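PDB 3KEZ: putative sugar binding protein from Bacteroides vulgatus ATCC 8482, which probably binds sugars at the outer membrane for nutrient uptake, as a calcium-binding member of the SusD family. Local coordinates for residues A232-T235 with T241-G244; W234-Y239 with K299-K304. All coordinates share one frame; numbering follows the deposited sequence.

Contact 1: residues A232-T235 with T241-G244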
ATOM      1  N   ALA A 232       8.222  17.226   3.538  1.00 11.71           N
ATOM      2  CA  ALA A 232       9.632  17.030   3.331  1.00 10.89           C
ATOM      3  C   ALA A 232       9.939  15.652   3.868  1.00 11.43           C
ATOM      4  O   ALA A 232       9.306  15.188   4.823  1.00 11.34           O
ATOM      5  CB  ALA A 232      10.461  18.147   4.034  1.00 10.27           C
ATOM      6  N   LEU A 233      10.877  14.973   3.225  1.00 11.66           N
ATOM      7  CA  LEU A 233      11.401  13.723   3.732  1.00  9.78           C
ATOM      8  C   LEU A 233      11.858  13.934   5.176  1.00 12.63           C
ATOM      9  O   LEU A 233      12.509  14.944   5.514  1.00 10.24           O
ATOM     10  CB  LEU A 233      12.587  13.239   2.881  1.00 11.11           C
ATOM     11  CG  LEU A 233      12.365  12.758   1.431  1.00 13.73           C
ATOM     12  CD1 LEU A 233      13.748  12.364   0.793  1.00 12.43           C
ATOM     13  CD2 LEU A 233      11.391  11.635   1.383  1.00  7.62           C
ATOM     14  N   TRP A 234      11.488  12.992   6.030  1.00 13.16           N
ATOM     15  CA  TRP A 234      11.975  12.988   7.419  1.00 13.78           C
ATOM     16  C   TRP A 234      13.497  12.976   7.430  1.00 12.46           C
ATOM     17  O   TRP A 234      14.114  12.155   6.751  1.00 12.26           O
ATOM     18  CB  TRP A 234      11.448  11.750   8.168  1.00 10.89           C
ATOM     19  CG  TRP A 234       9.987  11.810   8.513  1.00 10.15           C
ATOM     20  CD1 TRP A 234       9.267  12.916   8.908  1.00 10.69           C
ATOM     21  CD2 TRP A 234       9.081  10.725   8.524  1.00  6.51           C
ATOM     22  NE1 TRP A 234       7.948  12.565   9.137  1.00 11.02           N
ATOM     23  CE2 TRP A 234       7.813  11.227   8.895  1.00  6.24           C
ATOM     24  CE3 TRP A 234       9.195   9.364   8.215  1.00  8.10           C
ATOM     25  CZ2 TRP A 234       6.706  10.421   8.988  1.00 12.27           C
ATOM     26  CZ3 TRP A 234       8.095   8.586   8.317  1.00 16.81           C
ATOM     27  CH2 TRP A 234       6.869   9.106   8.703  1.00 15.62           C
ATOM     28  N   THR A 235      14.110  13.870   8.200  1.00  9.75           N
ATOM     29  CA  THR A 235      15.567  13.890   8.302  1.00 11.07           C
ATOM     30  C   THR A 235      16.100  12.598   8.940  1.00  9.88           C
ATOM     31  O   THR A 235      15.363  11.834   9.584  1.00 11.11           O
ATOM     32  CB  THR A 235      16.073  15.065   9.136  1.00 12.74           C
ATOM     33  OG1 THR A 235      15.664  14.872  10.493  1.00 11.52           O
ATOM     34  CG2 THR A 235      15.520  16.415   8.614  1.00 10.24           C
ATOM     35  N   THR A 241      11.770   8.442  15.251  1.00 10.65           N
ATOM     36  CA  THR A 241      10.558   8.747  16.024  1.00 12.67           C
ATOM     37  C   THR A 241       9.444   9.476  15.267  1.00 13.34           C
ATOM     38  O   THR A 241       8.364   9.695  15.836  1.00 11.46           O
ATOM     39  CB  THR A 241      10.869   9.574  17.309  1.00 10.17           C
ATOM     40  OG1 THR A 241      11.401  10.849  16.936  1.00 16.19           O
ATOM     41  CG2 THR A 241      11.841   8.825  18.225  1.00  8.74           C
ATOM     42  N   ALA A 242       9.692   9.836  14.004  1.00 11.63           N
ATOM     43  CA  ALA A 242       8.779  10.702  13.249  1.00 11.67           C
ATOM     44  C   ALA A 242       7.421   9.993  13.042  1.00 13.12           C
ATOM     45  O   ALA A 242       6.368  10.633  12.941  1.00 13.02           O
ATOM     46  CB  ALA A 242       9.398  11.070  11.877  1.00 12.00           C
ATOM     47  N   TRP A 243       7.489   8.666  12.993  1.00 11.54           N
ATOM     48  CA  TRP A 243       6.338   7.783  12.859  1.00 13.93           C
ATOM     49  C   TRP A 243       5.257   7.980  13.935  1.00 16.98           C
ATOM     50  O   TRP A 243       4.096   7.648  13.700  1.00 17.70           O
ATOM     51  CB  TRP A 243       6.803   6.325  12.931  1.00 11.75           C
ATOM     52  CG  TRP A 243       7.893   6.025  11.981  1.00 15.78           C
ATOM     53  CD1 TRP A 243       9.236   6.167  12.198  1.00 17.68           C
ATOM     54  CD2 TRP A 243       7.747   5.576  10.632  1.00  9.50           C
ATOM     55  NE1 TRP A 243       9.939   5.836  11.056  1.00 17.80           N
ATOM     56  CE2 TRP A 243       9.045   5.462  10.087  1.00 10.91           C
ATOM     57  CE3 TRP A 243       6.642   5.248   9.829  1.00 12.22           C
ATOM     58  CZ2 TRP A 243       9.269   5.047   8.781  1.00 11.97           C
ATOM     59  CZ3 TRP A 243       6.873   4.829   8.542  1.00  8.79           C
ATOM     60  CH2 TRP A 243       8.178   4.731   8.029  1.00  7.74           C
ATOM     61  N   GLY A 244       5.633   8.472  15.120  1.00 16.99           N
ATOM     62  CA  GLY A 244       4.661   8.730  16.207  1.00 16.19           C
ATOM     63  C   GLY A 244       4.202  10.175  16.338  1.00 16.52           C
ATOM     64  O   GLY A 244       3.341  10.480  17.193  1.00 16.17           O
TER
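Across a loop of five intervening residues, W234 and A242 bring their CA atoms to 7.0 Å, the first in an irregular stretch and the second on the short helix 239-242, where G244 N bonds back to T241 O. The methyl of A242 sits over one face of the W234 indole, 4° off the normal of the five-membered ring, in a CH-pi contact. Alanine suits the place because its small methyl lets the backbone come up to the ring face. W243 meets the same indole from elsewhere: CZ3 at the rim of W234 points into the face of W243, 3.7 Å from W243 CE2. This is an edge-to-face (T-shaped) pair with six-membered centroids 4.8 Å apart and planes at 61°. CG of W243 lies anti to its carbonyl carbon (chi1 -52°), which turns the W243 face toward the W234 rim. The W243 side chain lies about 8 Å from that of the calcium ligand N331. No hydrogen bond crosses the contact, although E254 and R367 bind the backbone of W234; across these two segments the contact is made by packing of buried apolar groups alone, in which ring edge, ring face and methyl interlock.

Contact 2: residues W234-Y239 with K299-K304; sequences WTNEEY and KDVRLK
K299 reaches N236 through a water, which donates to K299 O (2.7 Å) and accepts from N236 ND2 (2.9 Å); that amide also bonds to R367 O, so both its hydrogens can be used. D300 does not touch 234-239 but shapes what follows. Its OD1 accepts R302 N with the anti lone pair, making an Asx turn at the entry to the 3-10 segment 301-304, and R302 NE with the syn one.

V301 is the central residue; its compact branched side chain can touch both N236 and Y239. CG2 lies 3.3 Å from N236 O, and CB packs against N236 ND2. CG1 approaches the Y239 ring off-centre, 3.9 Å from Y239 CD1. CG1 reaches that ring because it stands between the backbone N and carbonyl carbon (chi1 79°).

R302 brings CG obliquely to the outer end of the ring, 3.5 Å from Y239 CE1 and also close to CZ and OH. The chain then bends at chi3 (-64°), and NE and NH2 grip D300 side-on; NH2 to D300 OD2 is 2.8 Å and straight. NH1 serves E387 and E391 of helix 381-392, and E391 also bonds to Y239 OH. A leucine in its place is likely to leave D300, E387 and E391 without their positive partner.

On the facing segment, T235 OG1 accepts E238 N in an ST motif while E238 OE1 accepts T235 N, fixing the turn that presents N236 and Y239. No direct hydrogen bond spans the two segments. They meet mostly by van der Waals contact of V301 and R302 with N236 and Y239, while the positive charge of R302 probably offsets the surrounding carboxylates, its guanidinium held in orientation by the side-on pair to D300.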
ATOM      1  N   TRP A 234      11.488  12.992   6.030  1.00 13.16           N
ATOM      2  CA  TRP A 234      11.975  12.988   7.419  1.00 13.78           C
ATOM      3  C   TRP A 234      13.497  12.976   7.430  1.00 12.46           C
ATOM      4  O   TRP A 234      14.114  12.155   6.751  1.00 12.26           O
ATOM      5  CB  TRP A 234      11.448  11.750   8.168  1.00 10.89           C
ATOM      6  CG  TRP A 234       9.987  11.810   8.513  1.00 10.15           C
ATOM      7  CD1 TRP A 234       9.267  12.916   8.908  1.00 10.69           C
ATOM      8  CD2 TRP A 234       9.081  10.725   8.524  1.00  6.51           C
ATOM      9  NE1 TRP A 234       7.948  12.565   9.137  1.00 11.02           N
ATOM     10  CE2 TRP A 234       7.813  11.227   8.895  1.00  6.24           C
ATOM     11  CE3 TRP A 234       9.195   9.364   8.215  1.00  8.10           C
ATOM     12  CZ2 TRP A 234       6.706  10.421   8.988  1.00 12.27           C
ATOM     13  CZ3 TRP A 234       8.095   8.586   8.317  1.00 16.81           C
ATOM     14  CH2 TRP A 234       6.869   9.106   8.703  1.00 15.62           C
ATOM     15  N   THR A 235      14.110  13.870   8.200  1.00  9.75           N
ATOM     16  CA  THR A 235      15.567  13.890   8.302  1.00 11.07           C
ATOM     17  C   THR A 235      16.100  12.598   8.940  1.00  9.88           C
ATOM     18  O   THR A 235      15.363  11.834   9.584  1.00 11.11           O
ATOM     19  CB  THR A 235      16.073  15.065   9.136  1.00 12.74           C
ATOM     20  OG1 THR A 235      15.664  14.872  10.493  1.00 11.52           O
ATOM     21  CG2 THR A 235      15.520  16.415   8.614  1.00 10.24           C
ATOM     22  N   ASN A 236      17.384  12.355   8.753  1.00 10.14           N
ATOM     23  CA  ASN A 236      18.063  11.246   9.438  1.00 11.78           C
ATOM     24  C   ASN A 236      17.804  11.307  10.951  1.00 11.33           C
ATOM     25  O   ASN A 236      17.490  10.312  11.575  1.00 11.09           O
ATOM     26  CB  ASN A 236      19.553  11.323   9.118  1.00 12.26           C
ATOM     27  CG  ASN A 236      20.360  10.275   9.797  1.00 13.85           C
ATOM     28  OD1 ASN A 236      20.914  10.527  10.878  1.00 15.93           O
ATOM     29  ND2 ASN A 236      20.488   9.102   9.167  1.00  7.78           N
ATOM     30  N   GLU A 237      17.898  12.503  11.524  1.00 11.99           N
ATOM     31  CA  GLU A 237      17.603  12.711  12.952  1.00 12.21           C
ATOM     32  C   GLU A 237      16.147  12.440  13.379  1.00 10.40           C
ATOM     33  O   GLU A 237      15.907  11.880  14.444  1.00  9.78           O
ATOM     34  CB  GLU A 237      17.993  14.134  13.349  1.00 12.77           C
ATOM     35  CG  GLU A 237      17.960  14.359  14.838  1.00 23.24           C
ATOM     36  CD  GLU A 237      18.552  15.679  15.241  1.00 35.88           C
ATOM     37  OE1 GLU A 237      19.367  16.237  14.462  1.00 48.99           O
ATOM     38  OE2 GLU A 237      18.218  16.148  16.356  1.00 49.81           O
ATOM     39  N   GLU A 238      15.193  12.824  12.545  1.00  9.76           N
ATOM     40  CA  GLU A 238      13.767  12.634  12.821  1.00  8.96           C
ATOM     41  C   GLU A 238      13.322  11.187  12.661  1.00  9.99           C
ATOM     42  O   GLU A 238      12.398  10.730  13.352  1.00 10.73           O
ATOM     43  CB  GLU A 238      12.952  13.472  11.850  1.00 12.11           C
ATOM     44  CG  GLU A 238      13.013  14.959  12.130  1.00 14.93           C
ATOM     45  CD  GLU A 238      12.560  15.845  10.968  1.00 23.60           C
ATOM     46  OE1 GLU A 238      12.348  15.366   9.833  1.00 11.46           O
ATOM     47  OE2 GLU A 238      12.442  17.066  11.204  1.00 21.59           O
ATOM     48  N   TYR A 239      13.970  10.465  11.755  1.00 10.79           N
ATOM     49  CA  TYR A 239      13.416   9.200  11.236  1.00 10.32           C
ATOM     50  C   TYR A 239      12.990   8.195  12.309  1.00 12.16           C
ATOM     51  O   TYR A 239      11.891   7.644  12.227  1.00 13.16           O
ATOM     52  CB  TYR A 239      14.386   8.540  10.282  1.00  8.56           C
ATOM     53  CG  TYR A 239      13.781   7.482   9.412  1.00  9.97           C
ATOM     54  CD1 TYR A 239      13.726   6.142   9.820  1.00  7.18           C
ATOM     55  CD2 TYR A 239      13.306   7.796   8.166  1.00  8.97           C
ATOM     56  CE1 TYR A 239      13.219   5.148   8.983  1.00 13.06           C
ATOM     57  CE2 TYR A 239      12.787   6.836   7.341  1.00  7.92           C
ATOM     58  CZ  TYR A 239      12.745   5.503   7.742  1.00 13.40           C
ATOM     59  OH  TYR A 239      12.225   4.578   6.886  1.00  9.15           O
ATOM     60  N   LYS A 299      25.304   1.986  10.210  1.00  9.25           N
ATOM     61  CA  LYS A 299      24.820   3.345  10.504  1.00  9.80           C
ATOM     62  C   LYS A 299      23.524   3.676   9.786  1.00 11.90           C
ATOM     63  O   LYS A 299      23.061   4.829   9.797  1.00 14.25           O
ATOM     64  CB  LYS A 299      25.904   4.363  10.219  1.00 12.08           C
ATOM     65  CG  LYS A 299      27.084   4.183  11.177  1.00 17.91           C
ATOM     66  CD  LYS A 299      28.251   5.044  10.782  1.00 28.93           C
ATOM     67  CE  LYS A 299      29.374   4.883  11.762  1.00 25.25           C
ATOM     68  NZ  LYS A 299      28.883   4.969  13.163  1.00 37.18           N
ATOM     69  N   ASP A 300      22.905   2.662   9.196  1.00 11.51           N
ATOM     70  CA  ASP A 300      21.663   2.863   8.472  1.00 10.71           C
ATOM     71  C   ASP A 300      20.605   3.252   9.496  1.00 11.30           C
ATOM     72  O   ASP A 300      20.330   2.490  10.445  1.00 11.78           O
ATOM     73  CB  ASP A 300      21.280   1.580   7.685  1.00 10.86           C
ATOM     74  CG  ASP A 300      20.121   1.804   6.721  1.00 15.08           C
ATOM     75  OD1 ASP A 300      19.096   2.392   7.143  1.00 10.54           O
ATOM     76  OD2 ASP A 300      20.234   1.431   5.544  1.00 11.09           O
ATOM     77  N   VAL A 301      19.998   4.428   9.325  1.00  9.58           N
ATOM     78  CA  VAL A 301      19.038   4.925  10.339  1.00  7.80           C
ATOM     79  C   VAL A 301      17.822   3.996  10.474  1.00 10.32           C
ATOM     80  O   VAL A 301      17.188   3.942  11.524  1.00 11.03           O
ATOM     81  CB  VAL A 301      18.578   6.353  10.038  1.00 11.33           C
ATOM     82  CG1 VAL A 301      17.510   6.343   8.960  1.00  8.81           C
ATOM     83  CG2 VAL A 301      18.119   7.066  11.318  1.00  3.68           C
ATOM     84  N   ARG A 302      17.521   3.194   9.460  1.00  9.59           N
ATOM     85  CA  ARG A 302      16.358   2.329   9.553  1.00 12.91           C
ATOM     86  C   ARG A 302      16.552   1.160  10.535  1.00 13.29           C
ATOM     87  O   ARG A 302      15.580   0.558  10.993  1.00 12.95           O
ATOM     88  CB  ARG A 302      15.937   1.852   8.154  1.00 13.97           C
ATOM     89  CG  ARG A 302      15.460   3.021   7.294  1.00 14.85           C
ATOM     90  CD  ARG A 302      15.465   2.729   5.801  1.00 13.94           C
ATOM     91  NE  ARG A 302      16.814   2.491   5.283  1.00 14.71           N
ATOM     92  CZ  ARG A 302      17.174   2.675   4.010  1.00 11.80           C
ATOM     93  NH1 ARG A 302      16.303   3.125   3.093  1.00 14.21           N
ATOM     94  NH2 ARG A 302      18.405   2.392   3.652  1.00  8.84           N
ATOM     95  N   LEU A 303      17.803   0.843  10.874  1.00 12.51           N
ATOM     96  CA  LEU A 303      18.050  -0.087  11.974  1.00 11.04           C
ATOM     97  C   LEU A 303      17.399   0.434  13.264  1.00 11.04           C
ATOM     98  O   LEU A 303      16.948  -0.368  14.079  1.00  9.04           O
ATOM     99  CB  LEU A 303      19.547  -0.338  12.197  1.00  8.50           C
ATOM    100  CG  LEU A 303      20.275  -1.122  11.101  1.00 10.64           C
ATOM    101  CD1 LEU A 303      21.803  -0.949  11.183  1.00 11.71           C
ATOM    102  CD2 LEU A 303      19.863  -2.583  11.259  1.00  5.78           C
ATOM    103  N   LYS A 304      17.280   1.756  13.420  1.00  9.21           N
ATOM    104  CA  LYS A 304      16.718   2.308  14.657  1.00  9.37           C
ATOM    105  C   LYS A 304      15.196   2.242  14.794  1.00 13.19           C
ATOM    106  O   LYS A 304      14.651   2.704  15.799  1.00 13.30           O
ATOM    107  CB  LYS A 304      17.173   3.752  14.821  1.00 11.16           C
ATOM    108  CG  LYS A 304      18.645   3.889  15.126  1.00 11.08           C
ATOM    109  CD  LYS A 304      19.051   5.355  15.110  1.00 23.40           C
ATOM    110  CE  LYS A 304      20.468   5.553  15.637  1.00 23.72           C
ATOM    111  NZ  LYS A 304      20.736   6.989  15.912  1.00 33.23           N
TER
HETATM  112  O   HOH W   1      22.726   7.458   9.977  1.00 14.78           O

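How the contacts relate
Leaving helix 212-229, the chain enters the loop from which both contacts start, sharing W234 and T235 at its beginning. Contact 1 closes first, over a mere five intervening residues, and brings the short helix 239-242 and the residues after it against that loop. The chain then runs through strand 255-259, strand 284-286 and helix 288-295 before 299-304 returns to complete contact 2, a closure across 59 residues that takes in the second segment of contact 1. The two centres lie 9 Å apart. Y239, from contact 2, pairs edge-to-face with W243 of contact 1, while R367 of helix 354-368 bonds to residues of both, so loop, short helix and 3-10 segment gather beside that helix.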